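Local coordinates for protein N-acetylneuraminate lyase (Peptoclostridium difficile, PDB 4WOZ) that is a lyase of the dihydrodipicolinate synthetase family, a four-chain enzyme whose subunit is a closed eight-stranded TIM barrel, modelled with 2-(acetylamino)-2-deoxy-D-mannose bound, at residues I171-T177 with K194-F200; A99-K104 with T135-V140. One frame throughout, in Å; residues are numbered along the deposited sequence.

Interaction 1. Residues I171-T177 with K194-F200; sequences IIGVKFT and KLIFAGF
Ile172, Val174 and Phe176 bond through their backbones to Leu195 and Phe197, joining neighbouring parallel strands of the barrel wall. Leu195 N donates to Ile172 O (2.8 Å), and Leu195 O takes the N-H of Val174 (2.9 Å). Two residues on, Phe197 N reaches Val174 O at 2.9 Å in an almost straight bond (176° at the hydrogen), and Phe197 O receives Phe176 N at 2.7 Å. Gly173 and Lys175 turn their backbone bonds the other way, to Ile146, so strand 171-176 is held on both flanks. A side chain adds to the backbone bonds at the start of the strands: Lys194, bent at chi2 (-68°), curls back and its NZ donates to Ile171 O (2.8 Å), tilted 26° from the carbonyl plane.

The apolar contacts fall on both faces. Leu195, Lys175 and Phe197 share the barrel's inner face; at the N-terminal end of the strands Leu195 lies side by side with Ile172, CD1 to CD1 4.1 Å. On the outer face CG1 of Val174 lies near CG1 of Ile196, under helix 181-190. Farther on, the rings of Phe176 and Phe200 meet edge to edge, CD2 of Phe176 lying 3.9 Å from CZ of Phe200, although the exact position of the Phe200 ring is uncertain.

Beyond the paired strands, CG2 of Thr177 rests against Gly199 O, while the buried Thr177 OG1 has no hydrogen-bond partner in the model. Water 1 donates to Gly199 O and weakly accepts from Lys175 NZ, bridging the Lys175 side chain and the Gly199 carbonyl. Strand 171-176, helix 181-190 and strand 195-198 form one beta-alpha-beta crossover unit; its two strands are joined mainly by backbone hydrogen bonds, which leaves the side chains to line the barrel interior and to seat the helix.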
# COMPACT_ATOMS: atom_id res chain seq x y z
N ILE A 171 -25.77 6.14 -17.59
CA ILE A 171 -24.39 5.75 -17.32
C ILE A 171 -24.24 4.46 -18.14
O ILE A 171 -24.62 3.37 -17.70
CB ILE A 171 -24.15 5.52 -15.82
CG1 ILE A 171 -24.38 6.84 -15.07
CG2 ILE A 171 -22.73 5.02 -15.57
CD1 ILE A 171 -24.18 6.77 -13.57
N ILE A 172 -23.70 4.60 -19.34
CA ILE A 172 -23.57 3.49 -20.28
C ILE A 172 -22.29 2.66 -20.25
O ILE A 172 -22.22 1.65 -20.94
CB ILE A 172 -23.77 4.00 -21.72
CG1 ILE A 172 -22.65 4.99 -22.08
CG2 ILE A 172 -25.12 4.69 -21.85
CD1 ILE A 172 -22.66 5.43 -23.53
N GLY A 173 -21.28 3.08 -19.49
CA GLY A 173 -20.05 2.31 -19.47
C GLY A 173 -19.01 2.73 -18.45
O GLY A 173 -19.28 3.54 -17.56
N VAL A 174 -17.82 2.17 -18.60
CA VAL A 174 -16.72 2.45 -17.69
C VAL A 174 -15.36 2.31 -18.37
O VAL A 174 -15.18 1.44 -19.22
CB VAL A 174 -16.75 1.48 -16.48
CG1 VAL A 174 -16.66 0.05 -16.98
CG2 VAL A 174 -15.59 1.78 -15.54
N LYS A 175 -14.42 3.18 -18.00
CA LYS A 175 -13.06 3.11 -18.52
C LYS A 175 -12.30 2.45 -17.39
O LYS A 175 -12.00 3.09 -16.37
CB LYS A 175 -12.49 4.50 -18.78
CG LYS A 175 -11.03 4.47 -19.20
CD LYS A 175 -10.42 5.86 -19.26
CE LYS A 175 -8.91 5.80 -19.44
NZ LYS A 175 -8.30 7.16 -19.40
N PHE A 176 -12.00 1.17 -17.56
CA PHE A 176 -11.31 0.37 -16.56
C PHE A 176 -9.80 0.53 -16.68
O PHE A 176 -9.18 -0.08 -17.54
CB PHE A 176 -11.68 -1.10 -16.76
CG PHE A 176 -11.56 -1.94 -15.52
CD1 PHE A 176 -12.48 -1.81 -14.48
CD2 PHE A 176 -10.52 -2.86 -15.39
CE1 PHE A 176 -12.38 -2.59 -13.33
CE2 PHE A 176 -10.40 -3.64 -14.24
CZ PHE A 176 -11.33 -3.51 -13.21
N THR A 177 -9.20 1.35 -15.81
CA THR A 177 -7.76 1.56 -15.86
C THR A 177 -7.02 0.91 -14.68
O THR A 177 -5.98 1.39 -14.25
CB THR A 177 -7.41 3.07 -15.93
OG1 THR A 177 -8.17 3.68 -16.99
CG2 THR A 177 -5.92 3.27 -16.24
N LYS A 194 -23.41 -2.99 -20.90
CA LYS A 194 -22.67 -1.75 -20.70
C LYS A 194 -21.34 -1.80 -21.46
O LYS A 194 -20.83 -2.88 -21.75
CB LYS A 194 -22.39 -1.54 -19.21
CG LYS A 194 -23.64 -1.50 -18.33
CD LYS A 194 -24.48 -0.25 -18.61
CE LYS A 194 -25.64 -0.14 -17.63
NZ LYS A 194 -26.36 1.16 -17.75
N LEU A 195 -20.79 -0.64 -21.78
CA LEU A 195 -19.53 -0.59 -22.50
C LEU A 195 -18.37 -0.67 -21.52
O LEU A 195 -18.41 -0.04 -20.46
CB LEU A 195 -19.41 0.72 -23.28
CG LEU A 195 -20.41 0.98 -24.40
CD1 LEU A 195 -20.23 2.40 -24.92
CD2 LEU A 195 -20.22 -0.04 -25.52
N ILE A 196 -17.35 -1.45 -21.86
CA ILE A 196 -16.18 -1.55 -20.99
C ILE A 196 -14.94 -1.22 -21.80
O ILE A 196 -14.62 -1.90 -22.77
CB ILE A 196 -16.03 -2.97 -20.38
CG1 ILE A 196 -17.26 -3.32 -19.54
CG2 ILE A 196 -14.78 -3.00 -19.48
CD1 ILE A 196 -17.26 -4.73 -19.01
N PHE A 197 -14.26 -0.15 -21.41
CA PHE A 197 -13.06 0.29 -22.11
C PHE A 197 -11.80 -0.01 -21.32
O PHE A 197 -11.74 0.23 -20.12
CB PHE A 197 -13.12 1.79 -22.38
CG PHE A 197 -14.18 2.19 -23.35
CD1 PHE A 197 -13.96 2.07 -24.72
CD2 PHE A 197 -15.40 2.69 -22.91
CE1 PHE A 197 -14.94 2.44 -25.63
CE2 PHE A 197 -16.38 3.07 -23.81
CZ PHE A 197 -16.16 2.95 -25.17
N ALA A 198 -10.80 -0.54 -22.01
CA ALA A 198 -9.52 -0.85 -21.40
C ALA A 198 -8.72 0.45 -21.36
O ALA A 198 -8.74 1.22 -22.33
CB ALA A 198 -8.78 -1.90 -22.23
N GLY A 199 -8.05 0.71 -20.25
CA GLY A 199 -7.27 1.93 -20.13
C GLY A 199 -5.80 1.67 -19.90
O GLY A 199 -5.04 2.58 -19.58
N PHE A 200 -5.39 0.41 -20.07
CA PHE A 200 -3.99 0.01 -19.87
C PHE A 200 -3.39 -0.46 -21.20
O PHE A 200 -3.47 -1.63 -21.55
CB PHE A 200 -3.93 -1.10 -18.83
CG PHE A 200 -5.26 -1.75 -18.59
CD1 PHE A 200 -5.90 -2.47 -19.60
CD2 PHE A 200 -5.91 -1.60 -17.37
CE1 PHE A 200 -7.16 -3.02 -19.40
CE2 PHE A 200 -7.18 -2.15 -17.17
CZ PHE A 200 -7.80 -2.86 -18.18
O HOH W 1 -5.92 5.57 -20.51

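Interaction 2. Residues A99-K104 with T135-V140; sequences AVELAK and TIINSV
Two consecutive helices of the barrel's outer layer, 96-109 and 126-138, meet here, with Val100 and Ala103 of the first against Ile136, Ser139 and Val140 of 135-140. No hydrogen bond crosses; the contact is largely apolar. Val100 works with both branches. CG1, set opposite the backbone N (chi1 177°), makes a van der Waals contact with OG of Ser139 at 3.4 Å, while CG2 meets CG2 of Thr135 at 3.8 Å, the two side chains crossing at about a right angle. The Ser139 hydroxyl is already committed: OG donates to Thr135 O one helical turn back, at 2.7 Å, which helps to fix its rotation. Thr135 OG1 likewise bonds within its own helix, to His131 O.

Deeper in, the small side chains of Ala99 and Ala103 leave room for Ile136 between the helices. CD1 of Ile136 reaches CB of Ala99 at 4.0 Å, and its CG2 branch lies 4.2 Å from CB of Ala103. In the barrel's alternation of strand and helix, strand 113-117 runs between these helices in sequence and lies beneath them; Ile136 packs on its Ile114 and Ala116, and Ala103 also on Ile114.

At Val140 the chain is extended, on its way to strand 144-147. CG1 of Val140 wedges against the end of the other segment, 4.1 Å from CB of Ala103 and 3.8 Å from CG of Lys104. At the solvent side Lys104 NZ comes near Ser139 in this crystal, where a neighbouring molecule also touches the lysine side chain; NZ stays 3.8 Å from Ser139 O, close but not hydrogen-bonded.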
# COMPACT_ATOMS: atom_id res chain seq x y z
N ALA A 99 -17.26 20.46 -12.96
CA ALA A 99 -17.62 19.25 -13.70
C ALA A 99 -18.98 19.41 -14.36
O ALA A 99 -19.14 19.11 -15.55
CB ALA A 99 -17.63 18.05 -12.77
N VAL A 100 -19.96 19.87 -13.60
CA VAL A 100 -21.30 20.06 -14.15
C VAL A 100 -21.29 21.15 -15.23
O VAL A 100 -22.02 21.06 -16.21
CB VAL A 100 -22.31 20.44 -13.04
CG1 VAL A 100 -23.68 20.71 -13.64
CG2 VAL A 100 -22.41 19.31 -12.04
N GLU A 101 -20.45 22.16 -15.06
CA GLU A 101 -20.38 23.21 -16.06
C GLU A 101 -19.79 22.68 -17.36
O GLU A 101 -20.25 23.03 -18.45
CB GLU A 101 -19.55 24.40 -15.55
CG GLU A 101 -19.03 25.29 -16.67
CD GLU A 101 -18.82 26.74 -16.26
OE1 GLU A 101 -18.08 26.99 -15.29
OE2 GLU A 101 -19.42 27.63 -16.91
N LEU A 102 -18.76 21.84 -17.24
CA LEU A 102 -18.10 21.27 -18.40
C LEU A 102 -18.99 20.26 -19.11
O LEU A 102 -18.92 20.12 -20.33
CB LEU A 102 -16.78 20.62 -17.98
CG LEU A 102 -15.73 21.56 -17.39
CD1 LEU A 102 -14.55 20.76 -16.88
CD2 LEU A 102 -15.27 22.56 -18.45
N ALA A 103 -19.81 19.55 -18.35
CA ALA A 103 -20.72 18.58 -18.95
C ALA A 103 -21.71 19.33 -19.83
O ALA A 103 -22.08 18.85 -20.90
CB ALA A 103 -21.46 17.81 -17.86
N LYS A 104 -22.13 20.50 -19.37
CA LYS A 104 -23.07 21.33 -20.12
C LYS A 104 -22.38 21.87 -21.37
O LYS A 104 -22.88 21.74 -22.49
CB LYS A 104 -23.55 22.51 -19.28
CG LYS A 104 -24.60 22.17 -18.24
CD LYS A 104 -25.07 23.45 -17.55
CE LYS A 104 -26.40 23.26 -16.84
NZ LYS A 104 -26.35 22.19 -15.81
N THR A 135 -25.27 13.59 -10.23
CA THR A 135 -25.39 15.03 -10.39
C THR A 135 -24.89 15.43 -11.77
O THR A 135 -25.54 16.18 -12.49
CB THR A 135 -24.58 15.78 -9.32
OG1 THR A 135 -25.20 15.60 -8.03
CG2 THR A 135 -24.52 17.27 -9.63
N ILE A 136 -23.72 14.91 -12.14
CA ILE A 136 -23.13 15.23 -13.44
C ILE A 136 -24.00 14.83 -14.63
O ILE A 136 -24.37 15.68 -15.43
CB ILE A 136 -21.75 14.55 -13.59
CG1 ILE A 136 -20.76 15.16 -12.60
CG2 ILE A 136 -21.25 14.71 -15.03
CD1 ILE A 136 -19.40 14.51 -12.62
N ILE A 137 -24.33 13.55 -14.74
CA ILE A 137 -25.12 13.06 -15.87
C ILE A 137 -26.58 13.47 -15.89
O ILE A 137 -27.19 13.55 -16.95
CB ILE A 137 -25.04 11.52 -15.99
CG1 ILE A 137 -25.58 11.06 -17.35
CG2 ILE A 137 -25.83 10.86 -14.87
CD1 ILE A 137 -24.82 11.64 -18.54
N ASN A 138 -27.16 13.74 -14.72
CA ASN A 138 -28.56 14.14 -14.67
C ASN A 138 -28.71 15.61 -15.07
O ASN A 138 -29.81 16.06 -15.40
CB ASN A 138 -29.15 13.92 -13.27
CG ASN A 138 -29.14 12.47 -12.86
OD1 ASN A 138 -29.33 11.57 -13.68
ND2 ASN A 138 -28.93 12.22 -11.56
N SER A 139 -27.60 16.34 -15.04
CA SER A 139 -27.59 17.75 -15.40
C SER A 139 -27.66 17.99 -16.90
O SER A 139 -27.95 19.10 -17.34
CB SER A 139 -26.33 18.44 -14.86
OG SER A 139 -26.34 18.53 -13.45
N VAL A 140 -27.40 16.96 -17.69
CA VAL A 140 -27.42 17.12 -19.14
C VAL A 140 -28.09 15.98 -19.91
O VAL A 140 -28.39 14.92 -19.36
CB VAL A 140 -25.99 17.29 -19.70
CG1 VAL A 140 -25.33 18.50 -19.07
CG2 VAL A 140 -25.17 16.03 -19.44

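How the interactions relate
Interaction 1 lies in the barrel wall, interaction 2 in the helical layer around it, about 19 Å apart between centres. They nevertheless touch: Ile171 CG1 of interaction 1 packs on Ile137 CG2 of interaction 2 at 4.3 Å, where the N-terminal part of strand 171-176 meets the C-terminal part of helix 126-138. Along the chain they come in series, 99-104 with 135-140 closing before 171-177 opens. The bound 2-(acetylamino)-2-deoxy-D-mannose belongs to the other end of the strands, about 12 Å from the side chain of Phe200. Interaction 1 thus spans from the end of the wall near interaction 2 toward the ligand site, while interaction 2 joins helices on the barrel's outside.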